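Local coordinates for protein fanconi-associated nuclease 1 homolog (Pseudomonas aeruginosa, PDB 5Y7Q) that is a bacterial homolog of Fanconi-associated nuclease 1, with helix-turn-helix, SAP-type and VRR-NUC domains, modelled here with nucleic acid, at residues W53-E66 with F226-V239. Sequence-based numbering, arbitrary orientation.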
loop_
_atom_site.group_PDB
_atom_site.type_symbol
_atom_site.label_atom_id
_atom_site.label_comp_id
_atom_site.label_asym_id
_atom_site.label_seq_id
_atom_site.Cartn_x
_atom_site.Cartn_y
_atom_site.Cartn_z
ATOM N N TRP A 53 -8.644 7.058 24.034
ATOM C CA TRP A 53 -9.396 7.181 22.791
ATOM C C TRP A 53 -10.250 5.942 22.529
ATOM O O TRP A 53 -11.442 6.051 22.213
ATOM C CB TRP A 53 -8.395 7.421 21.667
ATOM C CG TRP A 53 -8.909 7.681 20.317
ATOM C CD1 TRP A 53 -9.256 6.759 19.377
ATOM C CD2 TRP A 53 -9.060 8.962 19.700
ATOM N NE1 TRP A 53 -9.634 7.386 18.211
ATOM C CE2 TRP A 53 -9.531 8.740 18.385
ATOM C CE3 TRP A 53 -8.864 10.279 20.138
ATOM C CZ2 TRP A 53 -9.796 9.782 17.504
ATOM C CZ3 TRP A 53 -9.130 11.309 19.267
ATOM C CH2 TRP A 53 -9.589 11.058 17.960
ATOM N N ILE A 54 -9.660 4.749 22.682
ATOM C CA ILE A 54 -10.405 3.505 22.474
ATOM C C ILE A 54 -11.466 3.323 23.543
ATOM O O ILE A 54 -12.534 2.755 23.282
ATOM C CB ILE A 54 -9.443 2.306 22.431
ATOM C CG1 ILE A 54 -8.658 2.318 21.118
ATOM C CG2 ILE A 54 -10.191 0.992 22.598
ATOM C CD1 ILE A 54 -7.445 1.440 21.169
ATOM N N GLY A 55 -11.198 3.803 24.753
ATOM C CA GLY A 55 -12.205 3.758 25.794
ATOM C C GLY A 55 -13.447 4.556 25.452
ATOM O O GLY A 55 -14.566 4.104 25.698
ATOM N N GLU A 56 -13.276 5.758 24.890
ATOM C CA GLU A 56 -14.463 6.563 24.605
ATOM C C GLU A 56 -15.143 6.153 23.299
ATOM O O GLU A 56 -16.379 6.079 23.245
ATOM C CB GLU A 56 -14.113 8.057 24.597
ATOM C CG GLU A 56 -12.994 8.451 23.644
ATOM C CD GLU A 56 -12.665 9.940 23.687
ATOM O OE1 GLU A 56 -13.213 10.639 24.575
ATOM O OE2 GLU A 56 -11.862 10.398 22.831
ATOM N N ARG A 57 -14.370 5.906 22.228
ATOM C CA ARG A 57 -14.997 5.676 20.924
ATOM C C ARG A 57 -15.453 4.237 20.731
ATOM O O ARG A 57 -16.395 3.988 19.965
ATOM C CB ARG A 57 -14.055 6.048 19.777
ATOM C CG ARG A 57 -13.237 7.289 19.990
ATOM C CD ARG A 57 -14.112 8.491 20.144
ATOM N NE ARG A 57 -14.243 9.220 18.892
ATOM C CZ ARG A 57 -13.319 10.046 18.427
ATOM N NH1 ARG A 57 -12.205 10.221 19.131
ATOM N NH2 ARG A 57 -13.522 10.691 17.275
ATOM N N TYR A 58 -14.734 3.278 21.315
ATOM C CA TYR A 58 -15.044 1.864 21.167
ATOM C C TYR A 58 -15.743 1.248 22.375
ATOM O O TYR A 58 -15.918 0.028 22.400
ATOM C CB TYR A 58 -13.783 1.094 20.811
ATOM C CG TYR A 58 -13.381 1.360 19.379
ATOM C CD1 TYR A 58 -12.513 2.396 19.067
ATOM C CD2 TYR A 58 -13.899 0.603 18.333
ATOM C CE1 TYR A 58 -12.153 2.661 17.764
ATOM C CE2 TYR A 58 -13.536 0.860 17.023
ATOM C CZ TYR A 58 -12.661 1.892 16.749
ATOM O OH TYR A 58 -12.287 2.169 15.453
ATOM N N ALA A 59 -16.144 2.051 23.370
ATOM C CA ALA A 59 -16.591 1.495 24.647
ATOM C C ALA A 59 -17.567 0.345 24.476
ATOM O O ALA A 59 -17.574 -0.591 25.283
ATOM C CB ALA A 59 -17.252 2.576 25.503
ATOM N N ASP A 60 -18.385 0.388 23.426
ATOM C CA ASP A 60 -19.400 -0.629 23.192
ATOM C C ASP A 60 -18.849 -1.881 22.520
ATOM O O ASP A 60 -19.518 -2.920 22.526
ATOM C CB ASP A 60 -20.519 -0.031 22.338
ATOM C CG ASP A 60 -20.019 1.067 21.413
ATOM O OD1 ASP A 60 -19.124 1.844 21.819
ATOM O OD2 ASP A 60 -20.518 1.149 20.271
ATOM N N LEU A 61 -17.664 -1.804 21.935
ATOM C CA LEU A 61 -17.088 -2.902 21.179
ATOM C C LEU A 61 -16.133 -3.774 21.992
ATOM O O LEU A 61 -15.713 -4.830 21.506
ATOM C CB LEU A 61 -16.361 -2.324 19.957
ATOM C CG LEU A 61 -16.092 -3.182 18.736
ATOM C CD1 LEU A 61 -16.493 -2.392 17.519
ATOM C CD2 LEU A 61 -14.613 -3.533 18.677
ATOM N N LEU A 62 -15.782 -3.373 23.209
ATOM C CA LEU A 62 -14.733 -4.045 23.964
ATOM C C LEU A 62 -15.299 -5.211 24.771
ATOM O O LEU A 62 -16.430 -5.163 25.264
ATOM C CB LEU A 62 -14.022 -3.066 24.898
ATOM C CG LEU A 62 -13.414 -1.761 24.370
ATOM C CD1 LEU A 62 -12.204 -1.383 25.202
ATOM C CD2 LEU A 62 -13.024 -1.830 22.896
ATOM N N ASP A 63 -14.496 -6.271 24.891
ATOM C CA ASP A 63 -14.857 -7.454 25.662
ATOM C C ASP A 63 -14.253 -7.387 27.074
ATOM O O ASP A 63 -13.717 -6.361 27.508
ATOM C CB ASP A 63 -14.446 -8.720 24.897
ATOM C CG ASP A 63 -13.019 -9.173 25.191
ATOM O OD1 ASP A 63 -12.136 -8.324 25.432
ATOM O OD2 ASP A 63 -12.784 -10.402 25.179
ATOM N N ASP A 64 -14.344 -8.499 27.807
ATOM C CA ASP A 64 -13.904 -8.511 29.198
ATOM C C ASP A 64 -12.380 -8.451 29.310
ATOM O O ASP A 64 -11.838 -7.629 30.063
ATOM C CB ASP A 64 -14.468 -9.747 29.893
ATOM C CG ASP A 64 -15.928 -10.013 29.518
ATOM O OD1 ASP A 64 -16.265 -9.871 28.311
ATOM O OD2 ASP A 64 -16.730 -10.361 30.425
ATOM N N GLN A 65 -11.672 -9.314 28.572
ATOM C CA GLN A 65 -10.205 -9.305 28.601
ATOM C C GLN A 65 -9.651 -7.914 28.287
ATOM O O GLN A 65 -8.684 -7.459 28.916
ATOM C CB GLN A 65 -9.643 -10.345 27.610
ATOM C CG GLN A 65 -9.080 -11.661 28.229
ATOM C CD GLN A 65 -10.159 -12.689 28.680
ATOM O OE1 GLN A 65 -11.324 -12.625 28.266
ATOM N NE2 GLN A 65 -9.755 -13.641 29.526
ATOM N N GLU A 66 -10.275 -7.214 27.336
ATOM C CA GLU A 66 -9.771 -5.916 26.893
ATOM C C GLU A 66 -9.930 -4.856 27.973
ATOM O O GLU A 66 -9.004 -4.074 28.231
ATOM C CB GLU A 66 -10.499 -5.483 25.620
ATOM C CG GLU A 66 -9.875 -5.996 24.350
ATOM C CD GLU A 66 -10.851 -6.712 23.445
ATOM O OE1 GLU A 66 -10.371 -7.573 22.673
ATOM O OE2 GLU A 66 -12.083 -6.425 23.511
ATOM N N PHE A 226 -13.827 15.827 12.717
ATOM C CA PHE A 226 -14.766 14.739 12.492
ATOM C C PHE A 226 -15.539 14.468 13.775
ATOM O O PHE A 226 -15.147 14.893 14.866
ATOM C CB PHE A 226 -14.053 13.464 12.024
ATOM C CG PHE A 226 -12.782 13.174 12.768
ATOM C CD1 PHE A 226 -11.560 13.601 12.267
ATOM C CD2 PHE A 226 -12.804 12.483 13.974
ATOM C CE1 PHE A 226 -10.374 13.344 12.955
ATOM C CE2 PHE A 226 -11.626 12.219 14.676
ATOM C CZ PHE A 226 -10.402 12.655 14.162
ATOM N N SER A 227 -16.656 13.761 13.626
ATOM C CA SER A 227 -17.557 13.539 14.749
ATOM C C SER A 227 -16.865 12.754 15.857
ATOM O O SER A 227 -16.062 11.855 15.599
ATOM C CB SER A 227 -18.808 12.794 14.282
ATOM O OG SER A 227 -18.466 11.544 13.712
ATOM N N ALA A 228 -17.190 13.098 17.104
ATOM C CA ALA A 228 -16.654 12.375 18.250
ATOM C C ALA A 228 -17.150 10.938 18.328
ATOM O O ALA A 228 -16.639 10.175 19.154
ATOM C CB ALA A 228 -16.996 13.107 19.546
ATOM N N ASP A 229 -18.138 10.555 17.521
ATOM C CA ASP A 229 -18.571 9.169 17.428
ATOM C C ASP A 229 -17.972 8.425 16.236
ATOM O O ASP A 229 -18.337 7.267 15.997
ATOM C CB ASP A 229 -20.093 9.096 17.374
ATOM C CG ASP A 229 -20.645 7.992 18.252
ATOM O OD1 ASP A 229 -21.128 8.304 19.366
ATOM O OD2 ASP A 229 -20.573 6.814 17.833
ATOM N N SER A 230 -17.078 9.064 15.481
ATOM C CA SER A 230 -16.498 8.464 14.284
ATOM C C SER A 230 -15.445 7.424 14.660
ATOM O O SER A 230 -14.594 7.677 15.523
ATOM C CB SER A 230 -15.878 9.551 13.404
ATOM O OG SER A 230 -15.409 9.028 12.175
ATOM N N ARG A 231 -15.515 6.248 14.026
ATOM C CA ARG A 231 -14.515 5.205 14.252
ATOM C C ARG A 231 -14.460 4.238 13.073
ATOM O O ARG A 231 -15.423 4.078 12.311
ATOM C CB ARG A 231 -14.775 4.427 15.552
ATOM C CG ARG A 231 -16.211 4.455 16.033
ATOM C CD ARG A 231 -16.830 3.086 16.043
ATOM N NE ARG A 231 -17.480 2.791 17.318
ATOM C CZ ARG A 231 -18.394 1.843 17.498
ATOM N NH1 ARG A 231 -18.789 1.096 16.480
ATOM N NH2 ARG A 231 -18.915 1.651 18.700
ATOM N N GLY A 232 -13.316 3.565 12.973
ATOM C CA GLY A 232 -13.070 2.584 11.945
ATOM C C GLY A 232 -14.081 1.462 11.895
ATOM O O GLY A 232 -14.715 1.237 10.861
ATOM N N PHE A 233 -14.269 0.754 12.998
ATOM C CA PHE A 233 -15.107 -0.435 12.997
ATOM C C PHE A 233 -16.425 -0.186 13.699
ATOM O O PHE A 233 -16.477 0.525 14.701
ATOM C CB PHE A 233 -14.379 -1.597 13.648
ATOM C CG PHE A 233 -13.242 -2.072 12.835
ATOM C CD1 PHE A 233 -13.440 -3.016 11.847
ATOM C CD2 PHE A 233 -11.992 -1.529 13.004
ATOM C CE1 PHE A 233 -12.413 -3.448 11.083
ATOM C CE2 PHE A 233 -10.936 -1.952 12.222
ATOM C CZ PHE A 233 -11.148 -2.916 11.263
ATOM N N ARG A 234 -17.484 -0.784 13.166
ATOM C CA ARG A 234 -18.800 -0.702 13.804
ATOM C C ARG A 234 -19.026 -1.936 14.671
ATOM O O ARG A 234 -19.124 -1.823 15.894
ATOM C CB ARG A 234 -19.899 -0.518 12.757
ATOM C CG ARG A 234 -19.928 0.873 12.129
ATOM C CD ARG A 234 -21.197 1.075 11.310
ATOM N NE ARG A 234 -21.736 -0.195 10.820
ATOM C CZ ARG A 234 -22.879 -0.742 11.235
ATOM N NH1 ARG A 234 -23.630 -0.125 12.148
ATOM N NH2 ARG A 234 -23.274 -1.907 10.730
ATOM N N LEU A 235 -19.120 -3.116 14.058
ATOM C CA LEU A 235 -19.292 -4.352 14.816
ATOM C C LEU A 235 -17.957 -4.873 15.340
ATOM O O LEU A 235 -16.899 -4.633 14.759
ATOM C CB LEU A 235 -19.936 -5.445 13.964
ATOM C CG LEU A 235 -21.342 -5.238 13.406
ATOM C CD1 LEU A 235 -21.278 -4.758 11.963
ATOM C CD2 LEU A 235 -22.131 -6.536 13.503
ATOM N N ARG A 236 -18.020 -5.620 16.442
ATOM C CA ARG A 236 -16.842 -6.358 16.872
ATOM C C ARG A 236 -16.439 -7.394 15.831
ATOM O O ARG A 236 -15.251 -7.540 15.516
ATOM C CB ARG A 236 -17.096 -7.031 18.215
ATOM C CG ARG A 236 -15.970 -7.949 18.605
ATOM C CD ARG A 236 -16.217 -8.620 19.928
ATOM N NE ARG A 236 -14.967 -9.160 20.446
ATOM C CZ ARG A 236 -14.080 -8.450 21.137
ATOM N NH1 ARG A 236 -12.963 -9.023 21.562
ATOM N NH2 ARG A 236 -14.305 -7.169 21.407
ATOM N N ALA A 237 -17.420 -8.109 15.268
ATOM C CA ALA A 237 -17.116 -9.161 14.299
ATOM C C ALA A 237 -16.366 -8.648 13.081
ATOM O O ALA A 237 -15.722 -9.447 12.399
ATOM C CB ALA A 237 -18.389 -9.862 13.837
ATOM N N ASP A 238 -16.434 -7.344 12.785
ATOM C CA ASP A 238 -15.676 -6.802 11.657
ATOM C C ASP A 238 -14.197 -6.670 12.004
ATOM O O ASP A 238 -13.337 -6.973 11.167
ATOM C CB ASP A 238 -16.254 -5.456 11.205
ATOM C CG ASP A 238 -17.670 -5.585 10.650
ATOM O OD1 ASP A 238 -18.421 -4.579 10.674
ATOM O OD2 ASP A 238 -18.033 -6.701 10.205
ATOM N N VAL A 239 -13.882 -6.238 13.231
ATOM C CA VAL A 239 -12.517 -6.377 13.743
ATOM C C VAL A 239 -12.071 -7.837 13.679
ATOM O O VAL A 239 -11.030 -8.159 13.085
ATOM C CB VAL A 239 -12.420 -5.834 15.178
ATOM C CG1 VAL A 239 -10.976 -5.915 15.687
ATOM C CG2 VAL A 239 -12.977 -4.423 15.259
#
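R236 grips E66 end-on in a two-nitrogen salt bridge, the guanidinium and carboxylate planes 33° apart, illustrating how arginines can tie a helix-to-helix turn to a loop distant in sequence. With its chain extended from CG to NE, R236 places NH1 3.2 Å from E66 OE1 and NH2 3.1 Å from E66 OE2, each oxygen using its syn lone pair close to the guanidinium plane. D63 CB lies over one face of that guanidinium. E66 OE2 also accepts from D63 N at 2.8 Å, part of the capping box that opens helix 64-75, so two donors hold OE2, which probably steadies the carboxylate.

A second arginine, R231, directs NE at the end of helix 42-57, 3.1 Å from R57 O with an N-H...O angle of 163°. Its guanidinium plane lies 8° from that of the Y58 ring, though the side chains cross obliquely, and its CB touches Y58 OH at 3.4 Å. R57, bent at chi2 and chi3, brings CZ over the rim of one face of the W53 ring; its NH2 meets the F226 ring edge and donates to S227 O at 3.3 Å, within the type I turn 227-230. L61 points toward 226-239, CD2 packing 3.9 Å from V239 CG2.

The contact thus joins the turn between helices 42-57 and 64-75 to the loop leading into helix 236-253, with helix 190-201 touching L61, E66, F233 and V239.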